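Local atomic coordinates of putative PTS system, cellobiose-specific IIA component (Streptococcus mutans, PDB entry 3L8R), a protein that probably acts as the IIA phosphocarrier of a sugar-transporting phosphotransferase system, relaying phosphate during cellobiose uptake. Residues 78-82 against 83-87. Sequence-based numbering, arbitrary orientation.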
ATOM      1  N   LEU A  78      14.190  -8.188  -7.684  1.00 33.11           N
ATOM      2  CA  LEU A  78      13.867  -9.405  -6.944  1.00 33.70           C
ATOM      3  C   LEU A  78      14.604 -10.612  -7.535  1.00 34.85           C
ATOM      4  O   LEU A  78      15.252 -11.360  -6.818  1.00 34.69           O
ATOM      5  CB  LEU A  78      12.367  -9.641  -6.975  1.00 32.98           C
ATOM      6  CG  LEU A  78      11.462  -9.172  -5.838  1.00 31.74           C
ATOM      7  CD1 LEU A  78      12.043  -8.120  -4.986  1.00 30.87           C
ATOM      8  CD2 LEU A  78      10.115  -8.743  -6.398  1.00 31.57           C
ATOM      9  N   GLN A  79      14.530 -10.762  -8.854  1.00 36.28           N
ATOM     10  CA  GLN A  79      15.109 -11.916  -9.552  1.00 38.12           C
ATOM     11  C   GLN A  79      16.650 -11.909  -9.441  1.00 37.94           C
ATOM     12  O   GLN A  79      17.273 -12.970  -9.269  1.00 38.32           O
ATOM     13  CB  GLN A  79      14.619 -11.953 -11.020  1.00 38.69           C
ATOM     14  CG  GLN A  79      14.545 -13.340 -11.664  1.00 43.05           C
ATOM     15  CD  GLN A  79      13.110 -13.812 -12.010  1.00 47.59           C
ATOM     16  OE1 GLN A  79      12.227 -13.013 -12.362  1.00 48.67           O
ATOM     17  NE2 GLN A  79      12.897 -15.132 -11.943  1.00 48.63           N
ATOM     18  N   GLU A  80      17.249 -10.717  -9.532  1.00 37.81           N
ATOM     19  CA  GLU A  80      18.653 -10.506  -9.201  1.00 37.70           C
ATOM     20  C   GLU A  80      18.954 -10.938  -7.781  1.00 37.56           C
ATOM     21  O   GLU A  80      19.918 -11.659  -7.546  1.00 38.29           O
ATOM     22  CB  GLU A  80      19.054  -9.041  -9.358  1.00 37.80           C
ATOM     23  CG  GLU A  80      19.633  -8.652 -10.704  1.00 40.91           C
ATOM     24  CD  GLU A  80      21.023  -9.248 -10.988  1.00 43.89           C
ATOM     25  OE1 GLU A  80      21.761  -9.613 -10.031  1.00 44.31           O
ATOM     26  OE2 GLU A  80      21.374  -9.348 -12.188  1.00 44.11           O
ATOM     27  N   TYR A  81      18.150 -10.490  -6.820  1.00 37.44           N
ATOM     28  CA  TYR A  81      18.354 -10.910  -5.437  1.00 36.79           C
ATOM     29  C   TYR A  81      18.249 -12.435  -5.306  1.00 36.71           C
ATOM     30  O   TYR A  81      19.039 -13.050  -4.568  1.00 36.95           O
ATOM     31  CB  TYR A  81      17.375 -10.228  -4.464  1.00 36.72           C
ATOM     32  CG  TYR A  81      17.357 -10.869  -3.065  1.00 36.41           C
ATOM     33  CD1 TYR A  81      16.461 -11.900  -2.753  1.00 36.50           C
ATOM     34  CD2 TYR A  81      18.256 -10.473  -2.083  1.00 35.21           C
ATOM     35  CE1 TYR A  81      16.458 -12.508  -1.496  1.00 35.72           C
ATOM     36  CE2 TYR A  81      18.251 -11.063  -0.823  1.00 36.06           C
ATOM     37  CZ  TYR A  81      17.349 -12.082  -0.531  1.00 37.09           C
ATOM     38  OH  TYR A  81      17.351 -12.686   0.730  1.00 36.90           O
ATOM     39  N   ALA A  82      17.260 -13.032  -5.975  1.00 36.21           N
ATOM     40  CA  ALA A  82      17.016 -14.474  -5.848  1.00 36.38           C
ATOM     41  C   ALA A  82      18.201 -15.292  -6.370  1.00 36.34           C
ATOM     42  O   ALA A  82      18.460 -16.372  -5.883  1.00 36.34           O
ATOM     43  CB  ALA A  82      15.739 -14.875  -6.552  1.00 36.05           C
ATOM     44  N   SER A  83      18.941 -14.746  -7.332  1.00 36.51           N
ATOM     45  CA  SER A  83      20.078 -15.431  -7.918  1.00 36.50           C
ATOM     46  C   SER A  83      21.358 -15.283  -7.110  1.00 36.58           C
ATOM     47  O   SER A  83      22.427 -15.714  -7.568  1.00 37.41           O
ATOM     48  CB  SER A  83      20.313 -14.931  -9.340  1.00 36.97           C
ATOM     49  OG  SER A  83      21.123 -13.757  -9.344  1.00 38.94           O
ATOM     50  N   GLY A  84      21.271 -14.670  -5.928  1.00 36.33           N
ATOM     51  CA  GLY A  84      22.404 -14.553  -5.016  1.00 35.12           C
ATOM     52  C   GLY A  84      23.107 -13.215  -5.000  1.00 35.84           C
ATOM     53  O   GLY A  84      23.983 -12.993  -4.166  1.00 35.39           O
ATOM     54  N   THR A  85      22.746 -12.310  -5.916  1.00 36.54           N
ATOM     55  CA  THR A  85      23.317 -10.942  -5.900  1.00 37.15           C
ATOM     56  C   THR A  85      22.887 -10.132  -4.651  1.00 36.59           C
ATOM     57  O   THR A  85      21.728 -10.107  -4.282  1.00 36.29           O
ATOM     58  CB  THR A  85      22.983 -10.114  -7.201  1.00 37.66           C
ATOM     59  OG1 THR A  85      23.002 -10.967  -8.353  1.00 38.29           O
ATOM     60  CG2 THR A  85      23.997  -8.950  -7.401  1.00 37.00           C
ATOM     61  N   GLU A  86      23.855  -9.499  -4.008  1.00 36.41           N
ATOM     62  CA  GLU A  86      23.631  -8.717  -2.808  1.00 35.57           C
ATOM     63  C   GLU A  86      23.122  -7.354  -3.205  1.00 34.12           C
ATOM     64  O   GLU A  86      23.597  -6.798  -4.200  1.00 34.54           O
ATOM     65  CB  GLU A  86      24.931  -8.560  -2.022  1.00 36.06           C
ATOM     66  CG  GLU A  86      25.416  -9.842  -1.330  1.00 40.97           C
ATOM     67  CD  GLU A  86      24.315 -10.537  -0.546  1.00 47.86           C
ATOM     68  OE1 GLU A  86      24.079 -11.748  -0.791  1.00 48.90           O
ATOM     69  OE2 GLU A  86      23.680  -9.856   0.304  1.00 51.56           O
ATOM     70  N   ILE A  87      22.183  -6.824  -2.405  1.00 31.83           N
ATOM     71  CA  ILE A  87      21.460  -5.579  -2.682  1.00 28.90           C
ATOM     72  C   ILE A  87      21.173  -4.860  -1.381  1.00 28.05           C
ATOM     73  O   ILE A  87      20.311  -5.295  -0.617  1.00 26.77           O
ATOM     74  CB  ILE A  87      20.115  -5.851  -3.404  1.00 28.72           C
ATOM     75  CG1 ILE A  87      20.337  -6.328  -4.839  1.00 25.94           C
ATOM     76  CG2 ILE A  87      19.151  -4.640  -3.330  1.00 27.12           C
ATOM     77  CD1 ILE A  87      19.041  -6.478  -5.603  1.00 20.96           C
TER
HETATM   78  O   HOH W   1      21.180 -12.705  -2.376  1.00 37.39           O
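A Schellman motif closes the C-terminal end of helix 53-82, with Gly84 NH turned back to Tyr81 O (3.1 Å) and Thr85 NH reaching for Glu80 O over a weak bond of 3.3 Å between Thr85 N and Glu80 O. Gly84 supplies the positive phi (101°) that reverses the chain, a left-handed conformation that suits a residue without a side chain. Its N-H comes to Tyr81 O from above the carbonyl plane, 59° out of it. The residue before, Ser83, still gives its N-H to Gln79 O in the helical i to i-4 manner, with N and O 3.1 Å apart.

Glu80 O accepts three bonds. Besides the weak ones from the backbone N of Ser83 and Thr85, it takes the hydroxyl of Ser83, with OG 3.0 Å from that oxygen. The chi1 of Ser83 turns OG back toward the last turn, where this carbonyl lies.

Glu80 and Thr85 also meet through their side chains, which approach each other at a slant. Glu80 bends at chi2 (-69°), bringing OE1 up to Thr85 OG1, which donates to it; the modelled 2.5 Å between OG1 and OE1 is very short, so the exact length is doubtful. A water 3.1 Å from Tyr81 O and 3.3 Å from Thr85 O can bridge the helix end to the loop. Ile87 CD1 reaches Tyr81 CB at 4.3 Å, a loose apolar contact.

Beyond the cap, the chain runs on through the loop to helix 91-118. Met18, in the N-terminal segment, touches both Glu80 and Ile87, while the Tyr81 ring packs on Ile92 of the second subunit and its OH hydrogen-bonds Glu90 OE1 of that subunit, placing this helix end at an interface of the trimer.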